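Local coordinates for antifreeze protein (Uncultured bacterium, PDB 6EIO) that probably binds ice crystals and restrains their growth, through a bacterial β-solenoid that offers two faces for interaction with ice, at residues A[50-55]-A[224-229]; A[92-97]-A[193-198]; A[149-154]-A[174-179]; A[109-114]-A[130-135]. All coordinates share one frame; numbering follows the deposited sequence. Where two conformers were deposited one is given.

How the contacts relate
All four contacts lie within the ice-binding domain and hold together a β-solenoid with one helix along its flank. Contact 1 spans the greatest chain distance, pairing strand 51-53 with strand 225-227. Contacts 2, 3 and 4 all fall between its two segments. Contacts 2 and 3 have centres about 8 Å apart and touch: strands 193-196 and 174-178 are neighbours, and helix 81-99, which supplies contact 2, also meets Gln150 and Gln177 of contact 3. Contact 4, about 15 Å from contact 3 between centres, is complete along the chain before contact 3 starts. Contact 1 thus links early and late chain, while contacts 3 and 4 join neighbouring coils and contact 2 seats the helix on them.

Contact 1: A[50-55]-A[224-229]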
loop_
_atom_site.group_PDB
_atom_site.type_symbol
_atom_site.label_atom_id
_atom_site.label_comp_id
_atom_site.label_asym_id
_atom_site.label_seq_id
_atom_site.Cartn_x
_atom_site.Cartn_y
_atom_site.Cartn_z
ATOM N N THR A 50 -16.621 -1.119 -8.499
ATOM C CA THR A 50 -15.272 -1.508 -8.155
ATOM C C THR A 50 -14.952 -2.863 -8.756
ATOM O O THR A 50 -15.805 -3.751 -8.812
ATOM C CB THR A 50 -15.162 -1.557 -6.635
ATOM O OG1 THR A 50 -15.254 -0.208 -6.164
ATOM C CG2 THR A 50 -13.862 -2.196 -6.126
ATOM N N ASN A 51 -13.708 -3.016 -9.200
ATOM C CA ASN A 51 -13.225 -4.301 -9.673
ATOM C C ASN A 51 -11.907 -4.588 -8.970
ATOM O O ASN A 51 -10.991 -3.765 -9.014
ATOM C CB ASN A 51 -13.039 -4.304 -11.191
ATOM C CG ASN A 51 -12.860 -5.709 -11.735
ATOM O OD1 ASN A 51 -13.839 -6.390 -12.046
ATOM N ND2 ASN A 51 -11.624 -6.150 -11.866
ATOM N N ILE A 52 -11.820 -5.766 -8.363
ATOM C CA ILE A 52 -10.594 -6.258 -7.731
ATOM C C ILE A 52 -10.120 -7.467 -8.515
ATOM O O ILE A 52 -10.879 -8.422 -8.688
ATOM C CB ILE A 52 -10.844 -6.647 -6.261
ATOM C CG1 ILE A 52 -11.263 -5.436 -5.428
ATOM C CG2 ILE A 52 -9.609 -7.316 -5.678
ATOM C CD1 ILE A 52 -11.858 -5.805 -4.078
ATOM N N THR A 53 -8.862 -7.444 -8.958
ATOM C CA THR A 53 -8.228 -8.628 -9.545
ATOM C C THR A 53 -7.176 -9.072 -8.535
ATOM O O THR A 53 -6.120 -8.451 -8.396
ATOM C CB THR A 53 -7.603 -8.372 -10.919
ATOM O OG1 THR A 53 -8.560 -7.760 -11.792
ATOM C CG2 THR A 53 -7.185 -9.698 -11.544
ATOM N N GLY A 54 -7.493 -10.127 -7.800
ATOM C CA GLY A 54 -6.709 -10.567 -6.661
ATOM C C GLY A 54 -7.646 -11.045 -5.580
ATOM O O GLY A 54 -8.859 -10.903 -5.703
ATOM N N ASP A 55 -7.099 -11.613 -4.508
ATOM C CA ASP A 55 -7.972 -12.122 -3.467
ATOM C C ASP A 55 -8.368 -11.002 -2.495
ATOM O O ASP A 55 -7.697 -9.969 -2.390
ATOM C CB ASP A 55 -7.306 -13.321 -2.777
ATOM C CG ASP A 55 -7.101 -14.517 -3.729
ATOM O OD1 ASP A 55 -7.830 -14.621 -4.735
ATOM O OD2 ASP A 55 -6.204 -15.348 -3.429
ATOM N N ASN A 224 -13.504 1.675 -7.599
ATOM C CA ASN A 224 -12.058 1.590 -7.714
ATOM C C ASN A 224 -11.610 0.445 -8.611
ATOM O O ASN A 224 -12.347 -0.510 -8.853
ATOM C CB ASN A 224 -11.436 1.399 -6.325
ATOM C CG ASN A 224 -11.828 2.505 -5.391
ATOM O OD1 ASN A 224 -12.453 2.267 -4.353
ATOM N ND2 ASN A 224 -11.479 3.730 -5.777
ATOM N N THR A 225 -10.354 0.524 -9.056
ATOM C CA THR A 225 -9.703 -0.587 -9.735
ATOM C C THR A 225 -8.497 -1.014 -8.913
ATOM O O THR A 225 -7.596 -0.211 -8.671
ATOM C CB THR A 225 -9.242 -0.188 -11.134
ATOM O OG1 THR A 225 -10.376 0.297 -11.836
ATOM C CG2 THR A 225 -8.602 -1.373 -11.867
ATOM N N PHE A 226 -8.479 -2.284 -8.512
ATOM C CA PHE A 226 -7.354 -2.873 -7.786
ATOM C C PHE A 226 -6.759 -3.998 -8.620
ATOM O O PHE A 226 -7.492 -4.894 -9.063
ATOM C CB PHE A 226 -7.828 -3.490 -6.453
ATOM C CG PHE A 226 -8.320 -2.497 -5.444
ATOM C CD1 PHE A 226 -9.653 -2.113 -5.405
ATOM C CD2 PHE A 226 -7.436 -1.975 -4.510
ATOM C CE1 PHE A 226 -10.094 -1.202 -4.443
ATOM C CE2 PHE A 226 -7.860 -1.046 -3.574
ATOM C CZ PHE A 226 -9.182 -0.651 -3.539
ATOM N N VAL A 227 -5.444 -3.968 -8.801
ATOM C CA VAL A 227 -4.703 -5.089 -9.362
ATOM C C VAL A 227 -3.453 -5.281 -8.522
ATOM O O VAL A 227 -2.958 -4.345 -7.888
ATOM C CB VAL A 227 -4.295 -4.880 -10.840
ATOM C CG1 VAL A 227 -5.526 -4.674 -11.725
ATOM C CG2 VAL A 227 -3.295 -3.725 -10.997
ATOM N N LEU A 228 -2.918 -6.494 -8.546
ATOM C CA LEU A 228 -1.644 -6.771 -7.891
ATOM C C LEU A 228 -0.485 -6.181 -8.693
ATOM O O LEU A 228 -0.612 -5.901 -9.883
ATOM C CB LEU A 228 -1.460 -8.279 -7.739
ATOM C CG LEU A 228 -2.422 -8.917 -6.739
ATOM C CD1 LEU A 228 -2.371 -10.431 -6.840
ATOM C CD2 LEU A 228 -2.071 -8.495 -5.314
ATOM N N PRO A 229 0.666 -5.974 -8.043
ATOM C CA PRO A 229 1.855 -5.534 -8.772
ATOM C C PRO A 229 2.144 -6.414 -9.977
ATOM O O PRO A 229 1.960 -7.638 -9.944
ATOM C CB PRO A 229 2.974 -5.629 -7.723
ATOM C CG PRO A 229 2.279 -5.405 -6.418
ATOM C CD PRO A 229 0.939 -6.105 -6.601
HETATM O O HOH W 1 -9.052 -5.117 -11.445
HETATM O O HOH W 2 -3.987 -8.671 -10.121
#
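Thr50 and Asn224 meet at the start of a parallel pairing between strands 51-53 and 225-227. Thr50 OG1 accepts the N-H of Asn224 at 2.9 Å in a nearly straight bond (165°), and is also hydrogen-bonded to Asn46 OD1. Three backbone bonds follow: Asn51 N to Asn224 O, Phe226 N to Asn51 O and Thr53 N to Phe226 O.

Phe226 lies alongside Ile52, both side chains pointing the same way and packing on Met221. Its CB is 4.1 Å from Ile52 CG1, and with CG placed anti to the carbonyl carbon (chi1 -67°) the ring carries CD1 to 3.7 Å from that same CG1, obliquely. Further out, CE1 comes to 4.2 Å from Thr50 CG2, which sits at the ring edge, and the ring meets Phe202 edge-to-face. A valine in place of Thr50 would probably leave the buried N-H of Asn224 and the amide oxygen of Asn46 each without this mate.

On the face of Asn51 and Thr53 a water accepts from Asn51 ND2 at 2.8 Å, donates to Phe226 O at 2.9 Å and bonds to Thr53 OG1. The pairing therefore has two chemistries: an apolar interior around Phe226 and, on the face of Asn51 and Thr53, a water-bridged polar patch.

Contact 2: A[92-97]-A[193-198]; sequences TAYNDA and TVIALE
Helix 92-97 crosses strand 193-196 almost square, at -95°, with the axes of the two short segments 8.9 Å apart. Two residues of the helix do the touching. Ala93 points its CB at the end of Ile195, 3.9 Å from CD1, while the other branch of that isoleucine, CG2, lies 3.9 Å from Tyr94 CB; the tyrosine and isoleucine side chains run past one another in antiparallel fashion.

Tyr94 reaches furthest. With CG anti to the backbone N (chi1 178°), its ring is swung out over the end of the strand. Ile195 O lies at the ring edge, 3.8 Å from CD2, and beyond it the phenol crosses Leu197 at a slant, with OH 3.7 Å from Leu197 CB and CE2 4.0 Å from the same atom.

Because the strands run crosswise to the helix, helix 81-99 extends along the stack of coils, the arrangement of the DUF3494 ice-binding fold, in which a single helix flanks a right-handed β-solenoid. The same ring also packs on Gln177 and Ser179 of the adjoining strand segment and makes a cation-pi contact with Arg215. A serine in place of Tyr94 would probably open a gap between the helix and Leu197 and deprive Arg215 of its aromatic partner. Ile195 and Ala93 are buried at this interface, whereas Leu197 is partly exposed, its side chain about 5 Å from a sulfate ion that probably comes from the crystallisation liquor.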
loop_
_atom_site.group_PDB
_atom_site.type_symbol
_atom_site.label_atom_id
_atom_site.label_comp_id
_atom_site.label_asym_id
_atom_site.label_seq_id
_atom_site.Cartn_x
_atom_site.Cartn_y
_atom_site.Cartn_z
ATOM N N THR A 92 2.977 -9.286 11.190
ATOM C CA THR A 92 4.422 -9.487 11.099
ATOM C C THR A 92 5.057 -8.471 10.150
ATOM O O THR A 92 6.081 -7.853 10.467
ATOM C CB THR A 92 4.693 -10.925 10.640
ATOM O OG1 THR A 92 4.173 -11.806 11.631
ATOM C CG2 THR A 92 6.182 -11.185 10.394
ATOM N N ALA A 93 4.462 -8.294 8.970
ATOM C CA ALA A 93 5.017 -7.385 7.975
ATOM C C ALA A 93 4.993 -5.935 8.462
ATOM O O ALA A 93 5.953 -5.186 8.257
ATOM C CB ALA A 93 4.237 -7.505 6.669
ATOM N N TYR A 94 3.885 -5.530 9.089
ATOM C CA TYR A 94 3.777 -4.190 9.644
ATOM C C TYR A 94 4.884 -3.937 10.665
ATOM O O TYR A 94 5.553 -2.902 10.647
ATOM C CB TYR A 94 2.402 -4.065 10.299
ATOM C CG TYR A 94 2.140 -2.739 10.979
ATOM C CD1 TYR A 94 2.593 -2.493 12.277
ATOM C CD2 TYR A 94 1.418 -1.734 10.336
ATOM C CE1 TYR A 94 2.322 -1.290 12.912
ATOM C CE2 TYR A 94 1.152 -0.530 10.966
ATOM C CZ TYR A 94 1.602 -0.306 12.251
ATOM O OH TYR A 94 1.318 0.890 12.838
ATOM N N ASN A 95 5.065 -4.886 11.583
ATOM C CA ASN A 95 6.064 -4.713 12.630
ATOM C C ASN A 95 7.473 -4.704 12.042
ATOM O O ASN A 95 8.334 -3.935 12.499
ATOM C CB ASN A 95 5.922 -5.812 13.683
ATOM C CG ASN A 95 4.672 -5.699 14.537
ATOM O OD1 ASN A 95 4.202 -6.722 15.092
ATOM N ND2 ASN A 95 4.149 -4.511 14.695
ATOM N N ASP A 96 7.731 -5.550 11.042
ATOM C CA ASP A 96 9.018 -5.554 10.349
ATOM C C ASP A 96 9.281 -4.184 9.738
ATOM O O ASP A 96 10.308 -3.543 9.991
ATOM C CB ASP A 96 8.953 -6.675 9.285
ATOM C CG ASP A 96 10.158 -6.761 8.363
ATOM O OD1 ASP A 96 11.204 -6.172 8.661
ATOM O OD2 ASP A 96 10.021 -7.413 7.304
ATOM N N ALA A 97 8.323 -3.702 8.958
ATOM C CA ALA A 97 8.464 -2.403 8.310
ATOM C C ALA A 97 8.719 -1.303 9.326
ATOM O O ALA A 97 9.598 -0.463 9.125
ATOM C CB ALA A 97 7.204 -2.100 7.499
ATOM N N THR A 193 2.434 -1.586 -1.657
ATOM C CA THR A 193 1.728 -2.286 -0.598
ATOM C C THR A 193 1.534 -1.337 0.571
ATOM O O THR A 193 2.517 -0.893 1.177
ATOM C CB THR A 193 2.503 -3.542 -0.189
ATOM O OG1 THR A 193 2.496 -4.469 -1.262
ATOM C CG2 THR A 193 1.871 -4.206 1.017
ATOM N N VAL A 194 0.280 -1.030 0.870
ATOM C CA VAL A 194 -0.094 -0.151 1.980
ATOM C C VAL A 194 -0.515 -1.044 3.144
ATOM O O VAL A 194 -1.465 -1.818 3.005
ATOM C CB VAL A 194 -1.240 0.795 1.569
ATOM C CG1 VAL A 194 -1.624 1.679 2.742
ATOM C CG2 VAL A 194 -0.839 1.626 0.360
ATOM N N ILE A 195 0.195 -0.953 4.264
ATOM C CA ILE A 195 -0.126 -1.731 5.453
ATOM C C ILE A 195 -0.484 -0.739 6.545
ATOM O O ILE A 195 0.405 -0.065 7.078
ATOM C CB ILE A 195 1.006 -2.654 5.907
ATOM C CG1 ILE A 195 1.678 -3.363 4.732
ATOM C CG2 ILE A 195 0.436 -3.646 6.915
ATOM C CD1 ILE A 195 2.829 -4.251 5.143
ATOM N N ALA A 196 -1.774 -0.623 6.844
ATOM C CA ALA A 196 -2.269 0.353 7.801
ATOM C C ALA A 196 -2.711 -0.343 9.081
ATOM O O ALA A 196 -3.322 -1.422 9.047
ATOM C CB ALA A 196 -3.447 1.143 7.250
ATOM N N LEU A 197 -2.444 0.295 10.221
ATOM C CA LEU A 197 -2.927 -0.257 11.479
ATOM C C LEU A 197 -4.446 -0.232 11.543
ATOM O O LEU A 197 -5.072 -1.173 12.059
ATOM C CB LEU A 197 -2.335 0.538 12.644
ATOM C CG LEU A 197 -2.689 0.007 14.039
ATOM C CD1 LEU A 197 -2.139 -1.402 14.238
ATOM C CD2 LEU A 197 -2.159 0.938 15.097
ATOM N N GLU A 198 -5.040 0.866 11.072
ATOM C CA GLU A 198 -6.468 1.105 11.213
ATOM C C GLU A 198 -7.172 0.885 9.874
ATOM O O GLU A 198 -7.355 -0.271 9.482
ATOM C CB GLU A 198 -6.728 2.467 11.877
ATOM C CG GLU A 198 -6.199 2.512 13.321
ATOM C CD GLU A 198 -6.944 1.590 14.308
ATOM O OE1 GLU A 198 -8.004 1.013 13.956
ATOM O OE2 GLU A 198 -6.460 1.463 15.453
#

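Contact 3: A[149-154]-A[174-179]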
loop_
_atom_site.group_PDB
_atom_site.type_symbol
_atom_site.label_atom_id
_atom_site.label_comp_id
_atom_site.label_asym_id
_atom_site.label_seq_id
_atom_site.Cartn_x
_atom_site.Cartn_y
_atom_site.Cartn_z
ATOM N N ILE A 149 8.622 3.042 3.378
ATOM C CA ILE A 149 8.236 4.325 3.954
ATOM C C ILE A 149 7.446 4.077 5.226
ATOM O O ILE A 149 6.403 3.414 5.209
ATOM C CB ILE A 149 7.434 5.191 2.983
ATOM C CG1 ILE A 149 8.245 5.450 1.725
ATOM C CG2 ILE A 149 7.089 6.513 3.656
ATOM C CD1 ILE A 149 7.444 6.070 0.619
ATOM N N GLN A 150 7.965 4.607 6.336
ATOM C CA GLN A 150 7.369 4.487 7.663
ATOM C C GLN A 150 6.629 5.785 7.967
ATOM O O GLN A 150 7.213 6.866 7.839
ATOM C CB GLN A 150 8.452 4.313 8.728
ATOM C CG GLN A 150 9.343 3.110 8.492
ATOM C CD GLN A 150 10.558 3.096 9.391
ATOM O OE1 GLN A 150 11.101 4.160 9.743
ATOM N NE2 GLN A 150 11.006 1.923 9.749
ATOM N N ILE A 151 5.363 5.695 8.366
ATOM C CA ILE A 151 4.526 6.877 8.536
ATOM C C ILE A 151 3.878 6.838 9.917
ATOM O O ILE A 151 3.069 5.955 10.205
ATOM C CB ILE A 151 3.470 6.981 7.424
ATOM C CG1 ILE A 151 4.157 6.991 6.052
ATOM C CG2 ILE A 151 2.611 8.217 7.619
ATOM C CD1 ILE A 151 3.249 6.646 4.921
ATOM N N ALA A 152 4.208 7.827 10.756
ATOM C CA ALA A 152 3.747 7.849 12.148
ATOM C C ALA A 152 2.279 8.207 12.301
ATOM O O ALA A 152 1.695 7.920 13.349
ATOM C CB ALA A 152 4.553 8.873 12.943
ATOM N N SER A 153 1.658 8.713 11.247
ATOM C CA SER A 153 0.302 9.215 11.295
ATOM C C SER A 153 -0.463 8.677 10.081
ATOM O O SER A 153 -0.479 7.464 9.835
ATOM C CB SER A 153 0.326 10.743 11.400
ATOM O OG SER A 153 -0.988 11.198 11.631
ATOM N N THR A 154 -1.111 9.565 9.343
ATOM C CA THR A 154 -1.904 9.211 8.177
ATOM C C THR A 154 -1.125 9.365 6.879
ATOM O O THR A 154 -0.129 10.083 6.793
ATOM C CB THR A 154 -3.172 10.072 8.117
ATOM O OG1 THR A 154 -2.779 11.443 7.985
ATOM C CG2 THR A 154 -4.054 9.896 9.339
ATOM N N ILE A 174 7.659 -1.544 -3.271
ATOM C CA ILE A 174 7.356 -0.312 -2.561
ATOM C C ILE A 174 6.382 -0.652 -1.432
ATOM O O ILE A 174 5.349 -1.287 -1.675
ATOM C CB ILE A 174 6.733 0.734 -3.508
ATOM C CG1 ILE A 174 7.707 1.099 -4.629
ATOM C CG2 ILE A 174 6.286 1.974 -2.719
ATOM C CD1 ILE A 174 7.049 1.853 -5.767
ATOM N N TYR A 175 6.703 -0.207 -0.218
ATOM C CA TYR A 175 5.905 -0.508 0.960
ATOM C C TYR A 175 5.654 0.769 1.744
ATOM O O TYR A 175 6.593 1.535 2.012
ATOM C CB TYR A 175 6.639 -1.484 1.853
ATOM C CG TYR A 175 7.083 -2.752 1.172
ATOM C CD1 TYR A 175 8.318 -2.811 0.544
ATOM C CD2 TYR A 175 6.290 -3.888 1.175
ATOM C CE1 TYR A 175 8.768 -3.970 -0.035
ATOM C CE2 TYR A 175 6.724 -5.058 0.589
ATOM C CZ TYR A 175 7.990 -5.096 0.005
ATOM O OH TYR A 175 8.519 -6.245 -0.528
ATOM N N TRP A 176 4.405 0.957 2.156
ATOM C CA TRP A 176 3.964 2.099 2.946
ATOM C C TRP A 176 3.411 1.547 4.260
ATOM O O TRP A 176 2.356 0.904 4.261
ATOM C CB TRP A 176 2.852 2.880 2.236
ATOM C CG TRP A 176 3.088 3.240 0.807
ATOM C CD1 TRP A 176 2.895 2.433 -0.285
ATOM C CD2 TRP A 176 3.475 4.527 0.275
ATOM N NE1 TRP A 176 3.171 3.112 -1.443
ATOM C CE2 TRP A 176 3.513 4.398 -1.131
ATOM C CE3 TRP A 176 3.758 5.775 0.843
ATOM C CZ2 TRP A 176 3.813 5.470 -1.966
ATOM C CZ3 TRP A 176 4.069 6.840 0.002
ATOM C CH2 TRP A 176 4.099 6.678 -1.380
ATOM N N GLN A 177 4.111 1.795 5.367
ATOM C CA GLN A 177 3.659 1.382 6.685
ATOM C C GLN A 177 2.975 2.588 7.327
ATOM O O GLN A 177 3.608 3.629 7.531
ATOM C CB GLN A 177 4.866 0.899 7.505
ATOM C CG GLN A 177 4.518 0.557 8.947
ATOM C CD GLN A 177 4.614 1.738 9.883
ATOM O OE1 GLN A 177 5.569 2.526 9.828
ATOM N NE2 GLN A 177 3.613 1.878 10.746
ATOM N N VAL A 178 1.683 2.446 7.614
ATOM C CA VAL A 178 0.839 3.557 8.024
ATOM C C VAL A 178 0.350 3.286 9.445
ATOM O O VAL A 178 -0.388 2.322 9.688
ATOM C CB VAL A 178 -0.330 3.729 7.044
ATOM C CG1 VAL A 178 -1.276 4.836 7.518
ATOM C CG2 VAL A 178 0.173 3.997 5.636
ATOM N N SER A 179 0.745 4.149 10.393
ATOM C CA SER A 179 0.456 3.875 11.793
ATOM C C SER A 179 -0.979 4.191 12.182
ATOM O O SER A 179 -1.428 3.748 13.244
ATOM C CB SER A 179 1.424 4.634 12.697
ATOM O OG SER A 179 2.770 4.257 12.470
#
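Ile149 and Trp176 pack side by side on one face of two parallel strands, 149-151 and 174-178. In the conformer described, one of two modelled for the isoleucine, CD1 sits over the six-membered ring, 3.9 Å from its centroid, a CH-pi contact nearer the ring's margin than its middle; the other copy may differ. The close, buried packing rests also on Ile151, whose CD1 lies at the indole edge and 4.1 Å from Val178 CG2. Trp176 NE1 bonds to Lys191 O.

These strands belong to consecutive coils of the β-solenoid, held in register by backbone bonds such as Gln177 N to Ile149 O at 2.8 Å. The opposite face carries Gln150 and Gln177. Gln150 NE2 turns to Ala97 O and Arg100 O of the helix region, whereas Gln177, bent at chi2 (-89°), turns forward along its own strand: NE2 donates in its amide plane to Ser179 OG at 3.1 Å, and OE1 takes a weak bond from Ile151 N.

Toward the strand ends the contact turns polar but stays close: Ile151 O is gripped twice, by Ser179 N at 2.9 Å and by Ser179 OG at 2.8 Å. The loose side begins past it, where the chain turns off: Ala152 is exposed, its CB directed away.

Contact 4: A[109-114]-A[130-135]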
loop_
_atom_site.group_PDB
_atom_site.type_symbol
_atom_site.label_atom_id
_atom_site.label_comp_id
_atom_site.label_asym_id
_atom_site.label_seq_id
_atom_site.Cartn_x
_atom_site.Cartn_y
_atom_site.Cartn_z
ATOM N N SER A 109 8.361 14.256 5.377
ATOM C CA SER A 109 7.021 14.341 5.950
ATOM C C SER A 109 6.204 15.314 5.124
ATOM O O SER A 109 6.725 16.048 4.286
ATOM C CB SER A 109 7.038 14.748 7.417
ATOM O OG SER A 109 7.498 16.079 7.517
ATOM N N GLY A 110 4.905 15.320 5.386
ATOM C CA GLY A 110 4.058 16.273 4.722
ATOM C C GLY A 110 3.904 15.978 3.239
ATOM O O GLY A 110 3.932 14.834 2.793
ATOM N N ASN A 111 3.697 17.033 2.469
ATOM C CA ASN A 111 3.505 16.875 1.035
ATOM C C ASN A 111 4.810 16.448 0.373
ATOM O O ASN A 111 5.819 17.153 0.465
ATOM C CB ASN A 111 3.024 18.185 0.435
ATOM C CG ASN A 111 2.904 18.116 -1.063
ATOM O OD1 ASN A 111 2.442 17.123 -1.628
ATOM N ND2 ASN A 111 3.311 19.183 -1.726
ATOM N N ILE A 112 4.768 15.313 -0.332
ATOM C CA ILE A 112 5.886 14.821 -1.121
ATOM C C ILE A 112 5.597 14.864 -2.614
ATOM O O ILE A 112 6.378 14.326 -3.407
ATOM C CB ILE A 112 6.359 13.430 -0.668
ATOM C CG1 ILE A 112 5.241 12.398 -0.760
ATOM C CG2 ILE A 112 6.921 13.518 0.743
ATOM C CD1 ILE A 112 5.729 10.986 -0.537
ATOM N N GLY A 113 4.513 15.514 -3.024
ATOM C CA GLY A 113 4.301 15.728 -4.440
ATOM C C GLY A 113 5.462 16.489 -5.053
ATOM O O GLY A 113 6.024 17.399 -4.446
ATOM N N GLY A 114 5.834 16.095 -6.269
ATOM C CA GLY A 114 6.968 16.649 -6.974
ATOM C C GLY A 114 8.294 16.003 -6.650
ATOM O O GLY A 114 9.290 16.310 -7.308
ATOM N N VAL A 130 0.421 13.165 -0.710
ATOM C CA VAL A 130 0.677 13.649 -2.055
ATOM C C VAL A 130 -0.441 14.648 -2.329
ATOM O O VAL A 130 -1.576 14.259 -2.618
ATOM C CB VAL A 130 0.724 12.516 -3.088
ATOM C CG1 VAL A 130 1.267 13.037 -4.394
ATOM C CG2 VAL A 130 1.559 11.337 -2.576
ATOM N N SER A 131 -0.141 15.948 -2.195
ATOM C CA SER A 131 -1.183 16.970 -2.285
ATOM C C SER A 131 -1.104 17.794 -3.543
ATOM O O SER A 131 -2.137 18.204 -4.065
ATOM C CB SER A 131 -1.192 17.916 -1.069
ATOM O OG SER A 131 -0.116 18.825 -1.014
ATOM N N SER A 132 0.084 18.013 -4.056
ATOM C CA SER A 132 0.242 18.717 -5.311
ATOM C C SER A 132 1.273 17.907 -6.047
ATOM O O SER A 132 2.238 17.445 -5.446
ATOM C CB SER A 132 0.790 20.130 -5.105
ATOM O OG SER A 132 2.038 20.055 -4.438
ATOM N N GLY A 133 1.045 17.687 -7.314
ATOM C CA GLY A 133 1.978 16.852 -8.010
ATOM C C GLY A 133 2.097 15.408 -7.550
ATOM O O GLY A 133 1.480 14.897 -6.598
ATOM N N ASP A 134 2.947 14.744 -8.300
ATOM C CA ASP A 134 3.049 13.295 -8.243
ATOM C C ASP A 134 4.329 12.919 -7.512
ATOM O O ASP A 134 5.277 13.691 -7.478
ATOM C CB ASP A 134 3.087 12.721 -9.652
ATOM C CG ASP A 134 1.877 13.133 -10.465
ATOM O OD1 ASP A 134 0.760 13.068 -9.921
ATOM O OD2 ASP A 134 2.054 13.526 -11.643
ATOM N N VAL A 135 4.374 11.727 -6.927
ATOM C CA VAL A 135 5.600 11.227 -6.323
ATOM C C VAL A 135 6.162 10.139 -7.228
ATOM O O VAL A 135 5.422 9.275 -7.704
ATOM C CB VAL A 135 5.390 10.765 -4.863
ATOM C CG1 VAL A 135 4.382 9.588 -4.772
ATOM C CG2 VAL A 135 6.749 10.427 -4.210
HETATM O O HOH W 3 4.483 19.711 -6.443
#
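The oxygen OD1 of Asn111 receives two backbone N-H groups from opposite faces of its amide plane, one from each segment. Gly113 N, two residues on, donates at 3.0 Å and closes an Asx turn; Ser131 N, in the next coil of the β-solenoid, donates at 2.9 Å and 167°. Both donors stand well out of the carbonyl plane, one on each side of it, and Ser132 N adds a weak third bond. The side chain reaches across because CG is anti to the backbone N (chi1 176°), and its other end is held as well: ND2 gives a hydrogen bond to Ser132 OG at 3.1 Å, tilted from the amide plane. With both ends of the amide engaged, its rotation is largely fixed.

Beneath this polar, largely exposed layer lies a small apolar one. Ile112 CG1 is 4.2 Å from Val130 CG2, and the side chains of Ile112 and Val135 cross at a slant, CD1 of the isoleucine 3.9 Å from CG2 of the valine in one of its two conformers. The contact thus fastens the turn after strand 110-111, the outermost of its sheet, to the loop joining strands 128-130 and 135-138. At the far end Gly114 N donates to Asp134 O at 2.7 Å, again from above the carbonyl plane.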